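Local coordinates for protein putative tetR family transcription regulator (Shewanella loihica, PDB 3PPB) that probably binds DNA through a helix-turn-helix motif and regulates transcription, as other regulators of the TetR family do, at residues L60-K65 with R121-H126; Q20-Q25 with A33-E38; G143-Y148 with N190-R195. One frame throughout, in Å; residues are numbered along the deposited sequence.

Interaction 1: residues L60-K65 with R121-H126. With EDO (1,2-ethanediol), chain D.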
# COMPACT_ATOMS: atom_id res chain seq x y z
N LEU A 60 7.06 -17.91 0.52
CA LEU A 60 5.63 -17.72 0.32
C LEU A 60 5.38 -16.51 -0.59
O LEU A 60 4.63 -16.60 -1.57
CB LEU A 60 4.95 -17.53 1.69
CG LEU A 60 3.45 -17.28 1.67
CD1 LEU A 60 2.68 -18.45 1.03
CD2 LEU A 60 2.93 -16.99 3.07
N PHE A 61 6.03 -15.37 -0.25
CA PHE A 61 5.94 -14.10 -0.97
C PHE A 61 6.22 -14.29 -2.45
O PHE A 61 5.38 -13.94 -3.27
CB PHE A 61 6.92 -13.07 -0.36
CG PHE A 61 6.90 -11.71 -1.00
CD1 PHE A 61 5.91 -10.79 -0.69
CD2 PHE A 61 7.90 -11.32 -1.89
CE1 PHE A 61 5.88 -9.53 -1.30
CE2 PHE A 61 7.89 -10.05 -2.47
CZ PHE A 61 6.89 -9.17 -2.16
N LEU A 62 7.39 -14.89 -2.79
CA LEU A 62 7.80 -15.10 -4.18
C LEU A 62 6.87 -16.07 -4.91
O LEU A 62 6.56 -15.86 -6.10
CB LEU A 62 9.27 -15.57 -4.28
CG LEU A 62 10.34 -14.60 -3.77
CD1 LEU A 62 11.68 -15.29 -3.66
CD2 LEU A 62 10.45 -13.34 -4.66
N GLY A 63 6.40 -17.08 -4.17
CA GLY A 63 5.46 -18.08 -4.68
C GLY A 63 4.15 -17.47 -5.12
O GLY A 63 3.70 -17.72 -6.24
N VAL A 64 3.53 -16.65 -4.24
CA VAL A 64 2.26 -15.97 -4.54
C VAL A 64 2.48 -14.96 -5.69
O VAL A 64 1.67 -14.91 -6.61
CB VAL A 64 1.57 -15.32 -3.29
CG1 VAL A 64 0.22 -14.74 -3.67
CG2 VAL A 64 1.40 -16.35 -2.15
N LYS A 65 3.59 -14.20 -5.67
CA LYS A 65 3.92 -13.26 -6.75
C LYS A 65 4.00 -14.01 -8.10
O LYS A 65 3.43 -13.54 -9.09
CB LYS A 65 5.25 -12.51 -6.48
CG LYS A 65 5.18 -11.44 -5.40
CD LYS A 65 4.61 -10.13 -5.93
CE LYS A 65 4.37 -9.14 -4.83
NZ LYS A 65 4.22 -7.77 -5.37
N ARG A 121 11.83 -8.17 -2.41
CA ARG A 121 10.85 -7.31 -3.08
C ARG A 121 11.36 -6.96 -4.49
O ARG A 121 10.56 -6.90 -5.43
CB ARG A 121 10.55 -6.04 -2.27
CG ARG A 121 9.71 -6.30 -1.01
CD ARG A 121 9.13 -5.03 -0.39
NE ARG A 121 10.14 -4.19 0.27
CZ ARG A 121 10.56 -3.01 -0.19
NH1 ARG A 121 10.06 -2.51 -1.32
NH2 ARG A 121 11.47 -2.31 0.47
N ASP A 122 12.71 -6.82 -4.64
CA ASP A 122 13.38 -6.54 -5.92
C ASP A 122 13.28 -7.73 -6.86
O ASP A 122 13.06 -7.52 -8.06
CB ASP A 122 14.87 -6.17 -5.70
CG ASP A 122 15.12 -4.80 -5.10
OD1 ASP A 122 14.19 -3.95 -5.13
OD2 ASP A 122 16.25 -4.56 -4.61
N GLN A 123 13.44 -8.97 -6.33
CA GLN A 123 13.35 -10.19 -7.12
C GLN A 123 11.93 -10.32 -7.70
O GLN A 123 11.78 -10.70 -8.85
CB GLN A 123 13.75 -11.44 -6.30
CG GLN A 123 13.54 -12.82 -6.99
CD GLN A 123 14.15 -12.98 -8.37
OE1 GLN A 123 15.27 -12.54 -8.66
NE2 GLN A 123 13.44 -13.67 -9.25
N ALA A 124 10.91 -9.97 -6.91
CA ALA A 124 9.53 -10.01 -7.36
C ALA A 124 9.28 -8.93 -8.45
O ALA A 124 8.64 -9.22 -9.46
CB ALA A 124 8.59 -9.81 -6.19
N MSE A 125 9.80 -7.71 -8.23
CA MSE A 125 9.62 -6.55 -9.09
C MSE A 125 10.33 -6.69 -10.45
O MSE A 125 9.68 -6.52 -11.49
CB MSE A 125 10.14 -5.29 -8.38
CG MSE A 125 9.63 -3.98 -8.97
SE MSE A 125 10.62 -2.40 -8.28
CE MSE A 125 10.40 -2.69 -6.29
N HIS A 126 11.64 -6.97 -10.44
CA HIS A 126 12.43 -7.03 -11.68
C HIS A 126 12.55 -8.44 -12.24
O HIS A 126 12.88 -8.58 -13.43
CB HIS A 126 13.83 -6.42 -11.44
CG HIS A 126 13.76 -5.06 -10.80
ND1 HIS A 126 14.33 -4.83 -9.55
CD2 HIS A 126 13.12 -3.94 -11.20
CE1 HIS A 126 14.05 -3.56 -9.27
NE2 HIS A 126 13.31 -3.00 -10.23
C1 EDO D . 1.47 -6.64 -7.44
O1 EDO D . 2.64 -7.43 -7.61
C2 EDO D . 0.67 -7.21 -6.28
O2 EDO D . 1.49 -7.30 -5.12
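A124 presents its methyl to F61, L62 and K65, and the closest contacts between the two segments gather here. A124 CB lies 3.8 Å from F61 CE2 and 3.9 Å from K65 CG, and L62 completes the trio less closely. F61 is sent across the gap by its first torsion, with CG anti to the backbone N (chi1 -179°). The ring also meets R121 obliquely, F61 CE2 lying 4.1 Å from R121 CA. K65 CG stands over one face of the same ring, offset toward its rim, so ring and lysine chain grip the methyl together. No hydrogen bond joins the segments, whose axes run nearly parallel, 12° apart and 10.1 Å at closest approach; the small alanine lets the backbones come near, with L62 CA 6.2 Å from A124 CA. In this all-helical TetR-type fold, helix 53-74 follows the DNA-binding helices and rests on helix 118-128, probably part of the ligand-binding and dimerisation body. K65 bends at chi2 and carries NZ beyond the apolar patch to donate to both hydroxyls of a 1,2-ethanediol, probably from the crystallisation liquor, and stand in cation-pi contact with F107. With an alanine in its place, F107 is likely to lose its cation and the A124 methyl one flank of its cover. The loose side is exposed Q123, modelled in two conformers, CG resting 3.9 Å from L62 CD2 in one.

Interaction 2: residues Q20-Q25 with A33-E38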
# COMPACT_ATOMS: atom_id res chain seq x y z
N GLN A 20 -2.39 -18.40 5.62
CA GLN A 20 -3.56 -18.12 6.45
C GLN A 20 -3.18 -17.33 7.71
O GLN A 20 -3.79 -16.30 8.01
CB GLN A 20 -4.28 -19.42 6.84
CG GLN A 20 -4.97 -20.13 5.69
N LEU A 21 -2.16 -17.80 8.45
CA LEU A 21 -1.78 -17.19 9.72
C LEU A 21 -1.09 -15.84 9.56
O LEU A 21 -1.38 -14.94 10.36
CB LEU A 21 -0.90 -18.14 10.54
CG LEU A 21 -1.59 -19.40 11.07
CD1 LEU A 21 -0.59 -20.41 11.54
CD2 LEU A 21 -2.57 -19.07 12.21
N PHE A 22 -0.21 -15.67 8.56
CA PHE A 22 0.47 -14.39 8.32
C PHE A 22 -0.55 -13.30 7.95
O PHE A 22 -0.30 -12.13 8.19
CB PHE A 22 1.55 -14.49 7.23
CG PHE A 22 2.79 -15.28 7.59
CD1 PHE A 22 3.10 -15.56 8.92
CD2 PHE A 22 3.67 -15.71 6.60
CE1 PHE A 22 4.26 -16.27 9.25
CE2 PHE A 22 4.83 -16.42 6.93
CZ PHE A 22 5.11 -16.70 8.25
N VAL A 23 -1.71 -13.70 7.42
CA VAL A 23 -2.74 -12.73 7.07
C VAL A 23 -3.62 -12.43 8.31
O VAL A 23 -3.86 -11.26 8.60
CB VAL A 23 -3.59 -13.22 5.87
CG1 VAL A 23 -4.95 -12.52 5.80
CG2 VAL A 23 -2.82 -13.06 4.57
N SER A 24 -4.11 -13.47 9.02
CA SER A 24 -5.01 -13.26 10.15
C SER A 24 -4.31 -12.79 11.43
O SER A 24 -4.94 -12.08 12.21
CB SER A 24 -5.82 -14.51 10.44
OG SER A 24 -4.98 -15.65 10.57
N GLN A 25 -3.03 -13.16 11.64
CA GLN A 25 -2.30 -12.81 12.87
C GLN A 25 -1.00 -12.02 12.66
O GLN A 25 -0.35 -11.68 13.64
CB GLN A 25 -1.94 -14.09 13.62
CG GLN A 25 -3.12 -14.85 14.18
CD GLN A 25 -2.74 -16.16 14.81
OE1 GLN A 25 -3.59 -17.03 15.03
NE2 GLN A 25 -1.45 -16.36 15.11
N ALA A 33 5.67 -22.63 15.92
CA ALA A 33 4.98 -23.73 16.63
C ALA A 33 3.52 -23.79 16.18
O ALA A 33 3.03 -24.86 15.82
CB ALA A 33 5.07 -23.55 18.14
N THR A 34 2.85 -22.62 16.13
CA THR A 34 1.48 -22.49 15.65
C THR A 34 1.40 -22.96 14.19
O THR A 34 0.51 -23.74 13.88
CB THR A 34 0.97 -21.06 15.80
OG1 THR A 34 1.08 -20.66 17.16
CG2 THR A 34 -0.47 -20.91 15.34
N ILE A 35 2.33 -22.52 13.32
CA ILE A 35 2.34 -22.90 11.90
C ILE A 35 2.43 -24.41 11.77
O ILE A 35 1.60 -25.00 11.08
CB ILE A 35 3.46 -22.22 11.07
CG1 ILE A 35 3.37 -20.67 11.13
CG2 ILE A 35 3.45 -22.74 9.62
CD1 ILE A 35 4.61 -19.87 10.51
N ALA A 36 3.43 -25.03 12.44
CA ALA A 36 3.68 -26.47 12.41
C ALA A 36 2.45 -27.25 12.85
O ALA A 36 2.02 -28.14 12.12
CB ALA A 36 4.87 -26.82 13.30
N ARG A 37 1.86 -26.89 14.02
CA ARG A 37 0.67 -27.53 14.58
C ARG A 37 -0.51 -27.45 13.63
O ARG A 37 -1.10 -28.49 13.30
CB ARG A 37 0.29 -26.88 15.93
CG ARG A 37 -0.87 -27.58 16.65
CD ARG A 37 -1.23 -26.93 17.98
NE ARG A 37 -1.67 -25.54 17.84
CZ ARG A 37 -0.93 -24.49 18.18
NH1 ARG A 37 0.30 -24.66 18.65
NH2 ARG A 37 -1.40 -23.26 18.03
N GLU A 38 -0.85 -26.22 13.17
CA GLU A 38 -1.97 -26.02 12.26
C GLU A 38 -1.75 -26.77 10.93
O GLU A 38 -2.73 -27.22 10.34
CB GLU A 38 -2.22 -24.53 12.02
CG GLU A 38 -2.68 -23.75 13.24
CD GLU A 38 -4.15 -23.86 13.55
OE1 GLU A 38 -4.58 -24.93 14.04
OE2 GLU A 38 -4.87 -22.87 13.31
O HOH W 1 0.81 -17.89 16.38
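Apolar helix-to-helix packing joins L21 and F22 to T34 and I35 inside the N-terminal three-helix domain, where helix 10-24 meets helix 32-39. The evidence is the absence of any direct hydrogen bond between the segments, together with close contacts that all run from carbon to carbon. L21 carries most of them through a single methyl: CD1 lies 3.8 Å from T34 CG2 and 3.9 Å from I35 CA, so it settles against the backbone of the second helix, with E38 CG a looser neighbour of L21 CD1 at 4.3 Å. With its CG anti to the carbonyl carbon (chi1 -68°), L21 reaches the second helix where T34 CG2 and the I35 backbone lie together. I35 continues the apolar seam by extending CG1 and CD1 toward F22, whose ring atom CE1 is 3.8 Å from I35 CD1; the two side chains cross at about a right angle, and the methyl meets the ring obliquely.

The segment axes cross obliquely, at 133°, and approach to 11.1 Å; helix 10-24 packs here against the predicted helix-turn-helix, as the first helix does in TetR-family DNA-binding domains. Residues 33-38 fall within that predicted motif, 31-50, and I35 also touches L46 of helix 43-49, so the same side chain links all three helices. F22 in turn leans on L57 and L60 of helix 53-74.

The polar margin is held less firmly. A water bridges Q25 to T34: the water O lies 2.9 Å from T34 OG1 and accepts a weak bond from Q25 NE2, while T34 OG1 also pairs directly with S31 OG. On the first helix, S24 OG donates to Q20 O from 38° out of the carbonyl plane, sharing that acceptor with S24 N as the helix ends.

Interaction 3: residues G143-Y148 with N190-R195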
# COMPACT_ATOMS: atom_id res chain seq x y z
N GLY A 143 5.70 6.13 -28.21
CA GLY A 143 5.18 7.46 -27.94
C GLY A 143 3.84 7.49 -27.24
O GLY A 143 3.17 8.52 -27.26
N GLU A 144 3.41 6.36 -26.63
CA GLU A 144 2.15 6.30 -25.89
C GLU A 144 2.35 6.63 -24.41
O GLU A 144 1.44 7.19 -23.81
CB GLU A 144 1.51 4.89 -25.97
CG GLU A 144 0.93 4.55 -27.33
CD GLU A 144 0.51 3.10 -27.42
OE1 GLU A 144 1.38 2.25 -27.73
OE2 GLU A 144 -0.67 2.80 -27.14
N LEU A 145 3.51 6.26 -23.82
CA LEU A 145 3.76 6.46 -22.39
C LEU A 145 4.82 7.52 -22.13
O LEU A 145 5.79 7.63 -22.88
CB LEU A 145 4.15 5.13 -21.70
CG LEU A 145 3.16 3.96 -21.85
CD1 LEU A 145 3.63 2.72 -21.11
CD2 LEU A 145 1.74 4.37 -21.42
N ALA A 146 4.62 8.30 -21.07
CA ALA A 146 5.54 9.34 -20.63
C ALA A 146 6.88 8.75 -20.21
O ALA A 146 6.98 7.56 -19.83
CB ALA A 146 4.93 10.11 -19.46
N GLU A 147 7.93 9.57 -20.29
CA GLU A 147 9.28 9.14 -19.98
C GLU A 147 9.68 9.54 -18.57
O GLU A 147 10.46 10.47 -18.40
CB GLU A 147 10.28 9.67 -21.01
CG GLU A 147 9.98 9.14 -22.39
CD GLU A 147 10.76 9.83 -23.46
OE1 GLU A 147 10.23 10.82 -24.02
OE2 GLU A 147 11.88 9.37 -23.76
N TYR A 148 9.16 8.82 -17.58
CA TYR A 148 9.55 9.05 -16.18
C TYR A 148 10.52 7.93 -15.80
O TYR A 148 10.55 6.95 -16.54
CB TYR A 148 8.32 9.06 -15.26
CG TYR A 148 7.16 9.93 -15.72
CD1 TYR A 148 7.36 11.26 -16.08
CD2 TYR A 148 5.87 9.43 -15.75
CE1 TYR A 148 6.30 12.06 -16.50
CE2 TYR A 148 4.79 10.23 -16.14
CZ TYR A 148 5.01 11.55 -16.52
OH TYR A 148 3.96 12.33 -16.95
N ASN A 190 -3.92 6.82 -17.46
CA ASN A 190 -3.67 8.26 -17.53
C ASN A 190 -2.50 8.72 -16.67
O ASN A 190 -1.88 9.74 -16.99
CB ASN A 190 -4.92 9.06 -17.24
CG ASN A 190 -5.92 8.93 -18.35
OD1 ASN A 190 -5.61 8.45 -19.44
ND2 ASN A 190 -7.16 9.31 -18.10
N ALA A 191 -2.16 7.96 -15.61
CA ALA A 191 -0.97 8.32 -14.82
C ALA A 191 0.28 8.23 -15.69
O ALA A 191 1.13 9.10 -15.60
CB ALA A 191 -0.81 7.38 -13.61
N MSE A 192 0.35 7.20 -16.55
CA MSE A 192 1.49 6.85 -17.42
C MSE A 192 1.49 7.49 -18.79
O MSE A 192 2.56 7.63 -19.38
CB MSE A 192 1.47 5.34 -17.70
CG MSE A 192 1.55 4.44 -16.49
SE MSE A 192 1.96 2.65 -17.10
CE MSE A 192 0.24 2.15 -17.89
N ALA A 193 0.30 7.72 -19.39
CA ALA A 193 0.20 8.17 -20.78
C ALA A 193 0.84 9.54 -20.99
O ALA A 193 0.80 10.37 -20.08
CB ALA A 193 -1.26 8.20 -21.22
N VAL A 194 1.41 9.77 -22.21
CA VAL A 194 2.02 11.05 -22.60
C VAL A 194 0.93 12.13 -22.63
O VAL A 194 -0.21 11.85 -23.03
CB VAL A 194 2.73 11.04 -23.99
CG1 VAL A 194 4.10 10.38 -23.94
CG2 VAL A 194 1.86 10.43 -25.08
N ARG A 195 1.31 13.36 -22.27
CA ARG A 195 0.44 14.54 -22.32
C ARG A 195 1.14 15.66 -23.09
O ARG A 195 2.39 15.70 -23.05
CB ARG A 195 0.08 15.00 -20.91
CG ARG A 195 -1.05 14.16 -20.31
CD ARG A 195 -1.81 14.89 -19.22
NE ARG A 195 -2.58 16.01 -19.74
CZ ARG A 195 -3.91 16.13 -19.66
NH1 ARG A 195 -4.63 15.20 -19.04
NH2 ARG A 195 -4.52 17.18 -20.19
OXT ARG A 195 0.44 16.47 -23.76
O HOH W 2 1.66 10.98 -17.39
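Two backbone hydrogen bonds tie A146 and E144 to M192 and V194. A146 N donates to M192 O at 2.7 Å, with an N-H...O angle of 166° and an approach nearly in line with the carbonyl bond. V194 N answers to E144 O at 3.0 Å, equally straight at hydrogen but arriving 38° out of the carbonyl plane. Each acceptor also takes a CA-H contact, E144 O from A193 CA and M192 O from L145 CA. A water serves the A191 and A193 carbonyls: it accepts from Y148 OH at 2.7 Å and donates to A191 O at 2.6 Å and to A193 O, so the tyrosine hydroxyl is coupled to the end of helix 178-192. The water and A191 O both lie at the ring edge, in plane, whereas A146 CB stands over one face, toward its rim. A146 O is taken by Q140 NE2 and E144 OE1 by S142 OG. Around these bonds, L145 CD2 packs 3.9 Å from M192 CB, while V194 O pairs with R195 NH1 of the second subunit. G143, at positive phi (78°), closes helix 130-141 in a Schellman motif, and beyond it L145 and A193 form a single isolated beta bridge, joining an interhelical loop to the C-terminal tail beside the dimer partner.

How the interactions relate
Along the chain the contacts come in series: interaction 2 closes first, then interaction 1, then interaction 3. Interaction 2 lies in the N-terminal DNA-binding region and interaction 3 at the C-terminal tail, with centres about 43 Å apart on opposite sides of the chain's centre. Interaction 1 sits between them, its centre about 21 Å from that of interaction 2 and about 26 Å from that of interaction 3. Interactions 1 and 2 touch directly, L60 CD2 packing 3.8 Å from F22 CD2, so helix 53-74 joins the helix-turn-helix region to helix 118-128. Interaction 3 stays about 12 Å from interaction 1 at nearest atoms, and packs beside the C-terminal tail of the second subunit.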